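Local coordinates for protein cellulase (Soil metagenome, PDB 5I2U) that probably hydrolyses the beta-1,4-glycosidic bonds of cellulose, as a halotolerant cellulase of glycoside hydrolase family 5, at residues Q201-V206 / Y219-Y224; P245-E250 / K278-A283. All blocks are in the same frame, centred on the assembly; numbering follows the deposited sequence.

Following the chain from its N terminus, interaction 1 comes first: segment 201-206, at the start of a short helix, meets segment 219-224 of strand 217-224 with twelve residues between them. That loop is complete before interaction 2 opens, where the chain leaves strand 246-252, runs through helix 264-276 and comes back as strand 281-286 beside its starting point. The two contacts therefore stand in series, neither enclosing nor crossing the other. They meet in the barrel wall, since strands 217-224 and 246-252 are neighbours there. His-222 NE2 reaches Ser-249 OG and Tyr-224 OH reaches Glu-250 OE2, so polar side chains join interaction 1 to interaction 2.

Interaction 1 of 2, residues Q201-V206 / Y219-Y224; sequences QDLHLV and YTMHFY
The Tyr-219 ring carries Val-206 on one face: methyl CG1 stands over the middle of the ring, 3.5 Å from its centroid and 12° off the normal, a CH-pi contact. The hydroxyl is used elsewhere, Tyr-219 OH being hydrogen-bonded to Ile-211 N. In Val-206 a chi1 of 168°, with CG1 anti to the backbone N, turns this methyl over the ring centre. One helical turn earlier Leu-203 splits its two methyls over the strand. CD2 of Leu-203 rests 4.0 Å from Tyr-219 CB and 3.5 Å from Thr-220 O, while its CD1 lies at 4.0 Å from Met-221 CG, the two side chains meeting at about a right angle. Cut back to an alanine, Tyr-219 loses its ring and hydroxyl, which is likely to leave a gap under Val-206 CG1 and Ile-211 N without its phenol partner. The polar end of the contact is Gln-201, whose nearly extended chain carries the amide to a water: Gln-201 NE2 donates to it at 2.7 Å, and the water in turn donates to His-222 O at 2.8 Å. The imidazole of His-222 is engaged elsewhere, with ND1 bonded to Glu-163. Arg-235 of helix 230-241 takes Gln-201 O as an acceptor, holding the segment's start from the next helix along. Helix 203-208 is thus fastened to the barrel strand by methyls on a ring and on aliphatic side chains, with direct polar bonding replaced by one water, so its hold depends mainly on complementary shape.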
ATOM      1  N   GLN A 201      -4.039   0.904 -12.965  1.00 37.81           N
ATOM      2  CA  GLN A 201      -3.762   1.942 -13.976  1.00 42.73           C
ATOM      3  C   GLN A 201      -5.023   2.554 -14.599  1.00 42.82           C
ATOM      4  O   GLN A 201      -4.949   3.630 -15.176  1.00 46.32           O
ATOM      5  CB  GLN A 201      -2.876   1.382 -15.088  1.00 44.86           C
ATOM      6  CG  GLN A 201      -1.471   0.995 -14.635  1.00 46.00           C
ATOM      7  CD  GLN A 201      -0.722   0.167 -15.659  1.00 46.01           C
ATOM      8  OE1 GLN A 201      -1.049   0.182 -16.846  1.00 48.02           O
ATOM      9  NE2 GLN A 201       0.275  -0.581 -15.202  1.00 43.65           N
ATOM     10  N   ASP A 202      -6.180   1.907 -14.451  1.00 47.41           N
ATOM     11  CA  ASP A 202      -7.410   2.354 -15.120  1.00 48.46           C
ATOM     12  C   ASP A 202      -8.251   3.303 -14.274  1.00 48.55           C
ATOM     13  O   ASP A 202      -9.445   3.098 -14.103  1.00 50.29           O
ATOM     14  CB  ASP A 202      -8.241   1.151 -15.570  1.00 44.05           C
ATOM     15  CG  ASP A 202      -7.529   0.316 -16.601  1.00 44.31           C
ATOM     16  OD1 ASP A 202      -6.537   0.808 -17.170  1.00 45.65           O
ATOM     17  OD2 ASP A 202      -7.948  -0.837 -16.849  1.00 41.25           O
ATOM     18  N   LEU A 203      -7.620   4.370 -13.796  1.00 48.90           N
ATOM     19  CA  LEU A 203      -8.308   5.405 -13.039  1.00 50.60           C
ATOM     20  C   LEU A 203      -9.295   6.191 -13.899  1.00 48.98           C
ATOM     21  O   LEU A 203     -10.305   6.665 -13.390  1.00 50.83           O
ATOM     22  CB  LEU A 203      -7.300   6.376 -12.415  1.00 53.37           C
ATOM     23  CG  LEU A 203      -6.361   5.831 -11.341  1.00 54.75           C
ATOM     24  CD1 LEU A 203      -5.339   6.897 -11.002  1.00 58.60           C
ATOM     25  CD2 LEU A 203      -7.118   5.405 -10.096  1.00 53.29           C
ATOM     26  N   HIS A 204      -8.967   6.378 -15.175  1.00 48.21           N
ATOM     27  CA  HIS A 204      -9.902   6.929 -16.173  1.00 50.35           C
ATOM     28  C   HIS A 204     -11.255   6.172 -16.295  1.00 50.44           C
ATOM     29  O   HIS A 204     -12.279   6.804 -16.571  1.00 51.00           O
ATOM     30  CB  HIS A 204      -9.225   7.030 -17.550  1.00 53.35           C
ATOM     31  CG  HIS A 204      -9.041   5.714 -18.244  1.00 52.67           C
ATOM     32  ND1 HIS A 204      -8.498   4.606 -17.625  1.00 53.15           N
ATOM     33  CD2 HIS A 204      -9.310   5.338 -19.514  1.00 50.10           C
ATOM     34  CE1 HIS A 204      -8.460   3.601 -18.479  1.00 54.64           C
ATOM     35  NE2 HIS A 204      -8.946   4.020 -19.633  1.00 55.48           N
ATOM     36  N   LEU A 205     -11.259   4.851 -16.080  1.00 45.75           N
ATOM     37  CA  LEU A 205     -12.509   4.088 -15.995  1.00 47.38           C
ATOM     38  C   LEU A 205     -13.242   4.372 -14.678  1.00 47.91           C
ATOM     39  O   LEU A 205     -14.465   4.497 -14.651  1.00 45.13           O
ATOM     40  CB  LEU A 205     -12.258   2.583 -16.144  1.00 47.97           C
ATOM     41  CG  LEU A 205     -11.740   2.056 -17.492  1.00 53.92           C
ATOM     42  CD1 LEU A 205     -11.832   0.531 -17.538  1.00 49.75           C
ATOM     43  CD2 LEU A 205     -12.477   2.662 -18.687  1.00 55.57           C
ATOM     44  N   VAL A 206     -12.478   4.466 -13.595  1.00 51.57           N
ATOM     45  CA  VAL A 206     -13.005   4.861 -12.276  1.00 51.74           C
ATOM     46  C   VAL A 206     -13.629   6.264 -12.336  1.00 49.38           C
ATOM     47  O   VAL A 206     -14.697   6.489 -11.774  1.00 41.67           O
ATOM     48  CB  VAL A 206     -11.892   4.794 -11.179  1.00 50.90           C
ATOM     49  CG1 VAL A 206     -12.307   5.477  -9.868  1.00 50.40           C
ATOM     50  CG2 VAL A 206     -11.467   3.342 -10.939  1.00 52.37           C
ATOM     51  N   TYR A 219      -8.770   5.534  -4.267  1.00 41.12           N
ATOM     52  CA  TYR A 219      -8.453   4.608  -5.337  1.00 39.60           C
ATOM     53  C   TYR A 219      -6.937   4.487  -5.484  1.00 40.30           C
ATOM     54  O   TYR A 219      -6.221   5.482  -5.371  1.00 38.11           O
ATOM     55  CB  TYR A 219      -9.117   5.081  -6.623  1.00 39.28           C
ATOM     56  CG  TYR A 219     -10.627   5.108  -6.494  1.00 41.69           C
ATOM     57  CD1 TYR A 219     -11.390   3.968  -6.759  1.00 37.59           C
ATOM     58  CD2 TYR A 219     -11.289   6.257  -6.056  1.00 38.73           C
ATOM     59  CE1 TYR A 219     -12.766   3.994  -6.639  1.00 39.27           C
ATOM     60  CE2 TYR A 219     -12.673   6.293  -5.936  1.00 37.14           C
ATOM     61  CZ  TYR A 219     -13.406   5.161  -6.227  1.00 39.40           C
ATOM     62  OH  TYR A 219     -14.777   5.184  -6.087  1.00 42.96           O
ATOM     63  N   THR A 220      -6.449   3.267  -5.705  1.00 36.95           N
ATOM     64  CA  THR A 220      -5.022   3.062  -5.760  1.00 33.01           C
ATOM     65  C   THR A 220      -4.494   3.283  -7.155  1.00 34.43           C
ATOM     66  O   THR A 220      -5.226   3.166  -8.155  1.00 36.14           O
ATOM     67  CB  THR A 220      -4.579   1.706  -5.183  1.00 29.36           C
ATOM     68  OG1 THR A 220      -5.175   0.643  -5.923  1.00 31.07           O
ATOM     69  CG2 THR A 220      -4.974   1.600  -3.710  1.00 28.63           C
ATOM     70  N   MET A 221      -3.217   3.648  -7.205  1.00 35.73           N
ATOM     71  CA  MET A 221      -2.464   3.695  -8.448  1.00 37.33           C
ATOM     72  C   MET A 221      -1.102   3.103  -8.167  1.00 34.82           C
ATOM     73  O   MET A 221      -0.504   3.429  -7.151  1.00 38.66           O
ATOM     74  CB  MET A 221      -2.349   5.138  -8.958  1.00 37.73           C
ATOM     75  CG  MET A 221      -1.790   5.262 -10.367  1.00 38.34           C
ATOM     76  SD  MET A 221       0.012   5.382 -10.459  1.00 40.18           S
ATOM     77  CE  MET A 221       0.267   7.057  -9.879  1.00 39.72           C
ATOM     78  N   HIS A 222      -0.634   2.218  -9.046  1.00 34.38           N
ATOM     79  CA  HIS A 222       0.701   1.630  -8.949  1.00 35.26           C
ATOM     80  C   HIS A 222       1.560   2.005 -10.156  1.00 37.30           C
ATOM     81  O   HIS A 222       1.128   1.874 -11.300  1.00 37.37           O
ATOM     82  CB  HIS A 222       0.618   0.110  -8.844  1.00 35.43           C
ATOM     83  CG  HIS A 222       0.008  -0.386  -7.565  1.00 33.21           C
ATOM     84  ND1 HIS A 222      -0.044  -1.722  -7.254  1.00 32.81           N
ATOM     85  CD2 HIS A 222      -0.564   0.262  -6.522  1.00 32.28           C
ATOM     86  CE1 HIS A 222      -0.623  -1.879  -6.077  1.00 32.17           C
ATOM     87  NE2 HIS A 222      -0.950  -0.690  -5.613  1.00 31.19           N
ATOM     88  N   PHE A 223       2.775   2.481  -9.896  1.00 37.81           N
ATOM     89  CA  PHE A 223       3.721   2.794 -10.968  1.00 37.69           C
ATOM     90  C   PHE A 223       5.094   2.204 -10.672  1.00 34.83           C
ATOM     91  O   PHE A 223       5.475   2.055  -9.522  1.00 34.51           O
ATOM     92  CB  PHE A 223       3.829   4.311 -11.182  1.00 36.35           C
ATOM     93  CG  PHE A 223       4.555   5.026 -10.085  1.00 37.55           C
ATOM     94  CD1 PHE A 223       5.948   5.098 -10.081  1.00 38.07           C
ATOM     95  CD2 PHE A 223       3.857   5.633  -9.058  1.00 34.88           C
ATOM     96  CE1 PHE A 223       6.622   5.743  -9.061  1.00 36.15           C
ATOM     97  CE2 PHE A 223       4.528   6.281  -8.038  1.00 34.58           C
ATOM     98  CZ  PHE A 223       5.909   6.340  -8.037  1.00 36.24           C
ATOM     99  N   TYR A 224       5.838   1.940 -11.741  1.00 35.80           N
ATOM    100  CA  TYR A 224       7.210   1.455 -11.707  1.00 35.33           C
ATOM    101  C   TYR A 224       7.945   2.337 -12.693  1.00 36.53           C
ATOM    102  O   TYR A 224       7.681   2.298 -13.902  1.00 42.10           O
ATOM    103  CB  TYR A 224       7.285  -0.034 -12.020  1.00 34.03           C
ATOM    104  CG  TYR A 224       6.883  -0.791 -10.790  1.00 36.50           C
ATOM    105  CD1 TYR A 224       5.534  -0.993 -10.485  1.00 38.30           C
ATOM    106  CD2 TYR A 224       7.833  -1.186  -9.853  1.00 36.22           C
ATOM    107  CE1 TYR A 224       5.149  -1.623  -9.304  1.00 39.40           C
ATOM    108  CE2 TYR A 224       7.457  -1.826  -8.683  1.00 38.41           C
ATOM    109  CZ  TYR A 224       6.111  -2.039  -8.412  1.00 36.07           C
ATOM    110  OH  TYR A 224       5.739  -2.666  -7.255  1.00 34.99           O
TER
HETATM  111  O   HOH W   1       0.641  -0.666 -12.481  1.00 26.54           O

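Interaction 2 of 2, residues P245-E250 / K278-A283; sequences PVFVSE and KISWVA. With PO4 (phosphate ion), chain J.
Val-248 sits between Ser-280 and Val-282, and its backbone makes the two bonds that pair the strands. Val-248 N donates to Ser-280 O at 3.1 Å, and Val-282 N returns a weak bond to Val-248 O. Trp-281 CA adds a C-H...O contact to that same carbonyl oxygen, at 3.3 Å from Val-248 O. Against Phe-247, Ser-280 CB lies over one face, offset toward the rim near CE2, at 3.8 Å from the ring centroid, while Val-282 CG2 comes to the ring edge at CE1. Phe-247 has its CG anti to the backbone N (chi1 -171°), a turn that brings the ring's far end nearer to the partner strand. Val-248 and Trp-281 point from the sheet's other face; there Val-248 CG2 touches Ile-279 CG2 at 3.7 Å. Toward the start of the strand a water joins Val-246 O (2.7 Å) to Ser-280 N, and a phosphate, probably from the crystallisation liquor, receives a nearly straight bond from Val-246 N to its O4 (3.0 Å, 175°). Farther out, Ser-280 OG is held by Leu-56 N, Trp-281 NE1 by Glu-275, and Met-274 of helix 264-276 packs on Val-248, Ile-279 and Trp-281. At the other end Arg-89 joins Tyr-224 in gripping Glu-250. Strands 246-249 and 281-283 run parallel at 13°, 4.9 Å apart, and flank a right-handed beta-alpha-beta crossover as the seventh and eighth strands of the TIM barrel; Glu-250 lies near the end of the seventh, where family 5 enzymes carry one of their two catalytic glutamates.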
ATOM      1  N   PRO A 245     -10.144  10.492  -5.424  1.00 41.13           N
ATOM      2  CA  PRO A 245      -8.988  10.464  -4.534  1.00 40.91           C
ATOM      3  C   PRO A 245      -8.026   9.332  -4.908  1.00 39.36           C
ATOM      4  O   PRO A 245      -8.481   8.221  -5.208  1.00 47.90           O
ATOM      5  CB  PRO A 245      -9.602  10.223  -3.144  1.00 40.67           C
ATOM      6  CG  PRO A 245     -11.081  10.332  -3.311  1.00 38.83           C
ATOM      7  CD  PRO A 245     -11.352  10.005  -4.734  1.00 40.86           C
ATOM      8  N   VAL A 246      -6.722   9.618  -4.870  1.00 34.04           N
ATOM      9  CA  VAL A 246      -5.670   8.703  -5.319  1.00 34.84           C
ATOM     10  C   VAL A 246      -4.600   8.484  -4.243  1.00 34.56           C
ATOM     11  O   VAL A 246      -3.997   9.438  -3.753  1.00 34.25           O
ATOM     12  CB  VAL A 246      -4.981   9.252  -6.581  1.00 38.88           C
ATOM     13  CG1 VAL A 246      -3.820   8.349  -7.015  1.00 38.95           C
ATOM     14  CG2 VAL A 246      -6.005   9.410  -7.701  1.00 39.29           C
ATOM     15  N   PHE A 247      -4.368   7.220  -3.901  1.00 35.40           N
ATOM     16  CA  PHE A 247      -3.338   6.816  -2.945  1.00 34.18           C
ATOM     17  C   PHE A 247      -2.466   5.800  -3.671  1.00 31.94           C
ATOM     18  O   PHE A 247      -2.961   4.769  -4.124  1.00 31.00           O
ATOM     19  CB  PHE A 247      -4.015   6.185  -1.723  1.00 35.48           C
ATOM     20  CG  PHE A 247      -3.099   5.917  -0.554  1.00 33.93           C
ATOM     21  CD1 PHE A 247      -2.098   4.952  -0.624  1.00 32.28           C
ATOM     22  CD2 PHE A 247      -3.279   6.597   0.646  1.00 31.70           C
ATOM     23  CE1 PHE A 247      -1.270   4.710   0.466  1.00 31.01           C
ATOM     24  CE2 PHE A 247      -2.456   6.357   1.733  1.00 32.63           C
ATOM     25  CZ  PHE A 247      -1.453   5.404   1.643  1.00 31.45           C
ATOM     26  N   VAL A 248      -1.169   6.080  -3.776  1.00 30.83           N
ATOM     27  CA  VAL A 248      -0.207   5.135  -4.374  1.00 30.65           C
ATOM     28  C   VAL A 248       0.198   4.077  -3.322  1.00 32.21           C
ATOM     29  O   VAL A 248       1.094   4.303  -2.503  1.00 33.91           O
ATOM     30  CB  VAL A 248       1.016   5.892  -4.935  1.00 32.42           C
ATOM     31  CG1 VAL A 248       2.115   4.936  -5.386  1.00 34.91           C
ATOM     32  CG2 VAL A 248       0.578   6.789  -6.093  1.00 32.07           C
ATOM     33  N   SER A 249      -0.495   2.936  -3.325  1.00 31.40           N
ATOM     34  CA  SER A 249      -0.270   1.895  -2.312  1.00 29.55           C
ATOM     35  C   SER A 249       0.918   0.991  -2.665  1.00 29.89           C
ATOM     36  O   SER A 249       1.382   0.207  -1.827  1.00 24.75           O
ATOM     37  CB  SER A 249      -1.538   1.065  -2.086  1.00 27.22           C
ATOM     38  OG  SER A 249      -1.932   0.402  -3.264  1.00 27.28           O
ATOM     39  N   GLU A 250       1.412   1.102  -3.897  1.00 27.89           N
ATOM     40  CA  GLU A 250       2.611   0.379  -4.290  1.00 29.33           C
ATOM     41  C   GLU A 250       3.294   1.089  -5.432  1.00 29.98           C
ATOM     42  O   GLU A 250       2.638   1.467  -6.410  1.00 34.82           O
ATOM     43  CB  GLU A 250       2.239  -1.021  -4.740  1.00 31.52           C
ATOM     44  CG  GLU A 250       3.405  -1.966  -4.863  1.00 30.74           C
ATOM     45  CD  GLU A 250       2.975  -3.272  -5.468  1.00 31.20           C
ATOM     46  OE1 GLU A 250       2.214  -4.013  -4.800  1.00 28.21           O
ATOM     47  OE2 GLU A 250       3.393  -3.535  -6.614  1.00 31.91           O
ATOM     48  N   LYS A 278       0.389  16.233  -3.117  1.00 41.77           N
ATOM     49  CA  LYS A 278       0.088  15.664  -1.784  1.00 44.72           C
ATOM     50  C   LYS A 278      -0.522  14.248  -1.847  1.00 41.38           C
ATOM     51  O   LYS A 278      -1.452  13.930  -1.108  1.00 44.83           O
ATOM     52  CB  LYS A 278      -0.818  16.610  -0.972  1.00 51.17           C
ATOM     53  CG  LYS A 278      -0.182  17.952  -0.621  1.00 56.48           C
ATOM     54  CD  LYS A 278      -0.799  18.577   0.626  1.00 55.39           C
ATOM     55  CE  LYS A 278      -0.129  19.897   0.996  1.00 56.38           C
ATOM     56  NZ  LYS A 278      -0.381  20.949  -0.031  1.00 57.63           N
ATOM     57  N   ILE A 279       0.010  13.421  -2.746  1.00 38.93           N
ATOM     58  CA  ILE A 279      -0.386  12.018  -2.917  1.00 37.94           C
ATOM     59  C   ILE A 279       0.498  11.172  -2.008  1.00 38.75           C
ATOM     60  O   ILE A 279       1.732  11.318  -2.030  1.00 42.00           O
ATOM     61  CB  ILE A 279      -0.185  11.546  -4.377  1.00 40.15           C
ATOM     62  CG1 ILE A 279      -1.189  12.229  -5.303  1.00 40.52           C
ATOM     63  CG2 ILE A 279      -0.297  10.026  -4.489  1.00 40.62           C
ATOM     64  CD1 ILE A 279      -0.841  12.123  -6.776  1.00 44.12           C
ATOM     65  N   SER A 280      -0.120  10.310  -1.199  1.00 35.16           N
ATOM     66  CA  SER A 280       0.639   9.411  -0.328  1.00 33.71           C
ATOM     67  C   SER A 280       1.245   8.274  -1.142  1.00 32.38           C
ATOM     68  O   SER A 280       0.686   7.890  -2.167  1.00 33.80           O
ATOM     69  CB  SER A 280      -0.241   8.856   0.788  1.00 34.11           C
ATOM     70  OG  SER A 280      -0.519   9.858   1.741  1.00 33.10           O
ATOM     71  N   TRP A 281       2.401   7.760  -0.711  1.00 31.73           N
ATOM     72  CA  TRP A 281       3.095   6.692  -1.464  1.00 30.46           C
ATOM     73  C   TRP A 281       3.822   5.644  -0.620  1.00 26.94           C
ATOM     74  O   TRP A 281       4.319   5.930   0.455  1.00 29.03           O
ATOM     75  CB  TRP A 281       4.025   7.265  -2.545  1.00 29.77           C
ATOM     76  CG  TRP A 281       5.004   8.286  -2.108  1.00 32.03           C
ATOM     77  CD1 TRP A 281       4.821   9.638  -2.096  1.00 35.25           C
ATOM     78  CD2 TRP A 281       6.342   8.060  -1.642  1.00 34.35           C
ATOM     79  NE1 TRP A 281       5.952  10.274  -1.634  1.00 36.38           N
ATOM     80  CE2 TRP A 281       6.904   9.332  -1.346  1.00 36.05           C
ATOM     81  CE3 TRP A 281       7.120   6.905  -1.434  1.00 36.71           C
ATOM     82  CZ2 TRP A 281       8.215   9.486  -0.868  1.00 34.44           C
ATOM     83  CZ3 TRP A 281       8.433   7.051  -0.951  1.00 36.33           C
ATOM     84  CH2 TRP A 281       8.963   8.336  -0.675  1.00 38.17           C
ATOM     85  N   VAL A 282       3.855   4.429  -1.144  1.00 28.51           N
ATOM     86  CA  VAL A 282       4.468   3.281  -0.486  1.00 29.80           C
ATOM     87  C   VAL A 282       5.378   2.574  -1.489  1.00 27.85           C
ATOM     88  O   VAL A 282       4.921   2.103  -2.547  1.00 26.36           O
ATOM     89  CB  VAL A 282       3.402   2.308   0.048  1.00 31.65           C
ATOM     90  CG1 VAL A 282       4.008   1.315   1.030  1.00 31.78           C
ATOM     91  CG2 VAL A 282       2.258   3.073   0.725  1.00 33.03           C
ATOM     92  N   ALA A 283       6.666   2.494  -1.154  1.00 26.32           N
ATOM     93  CA  ALA A 283       7.660   1.874  -2.048  1.00 25.52           C
ATOM     94  C   ALA A 283       7.743   0.351  -1.843  1.00 25.43           C
ATOM     95  O   ALA A 283       7.692  -0.122  -0.699  1.00 26.51           O
ATOM     96  CB  ALA A 283       9.014   2.520  -1.845  1.00 24.49           C
TER
HETATM   97  P   PO4 J 408      -4.932  13.306  -3.898  1.00 78.10           P
HETATM   98  O1  PO4 J 408      -3.655  12.581  -3.594  1.00 74.88           O
HETATM   99  O2  PO4 J 408      -4.883  13.884  -5.294  1.00 85.61           O
HETATM  100  O3  PO4 J 408      -5.097  14.418  -2.888  1.00 73.30           O
HETATM  101  O4  PO4 J 408      -6.064  12.314  -3.825  1.00 68.11           O
HETATM  102  O   HOH W   2      -3.017   9.951  -1.239  1.00 31.94           O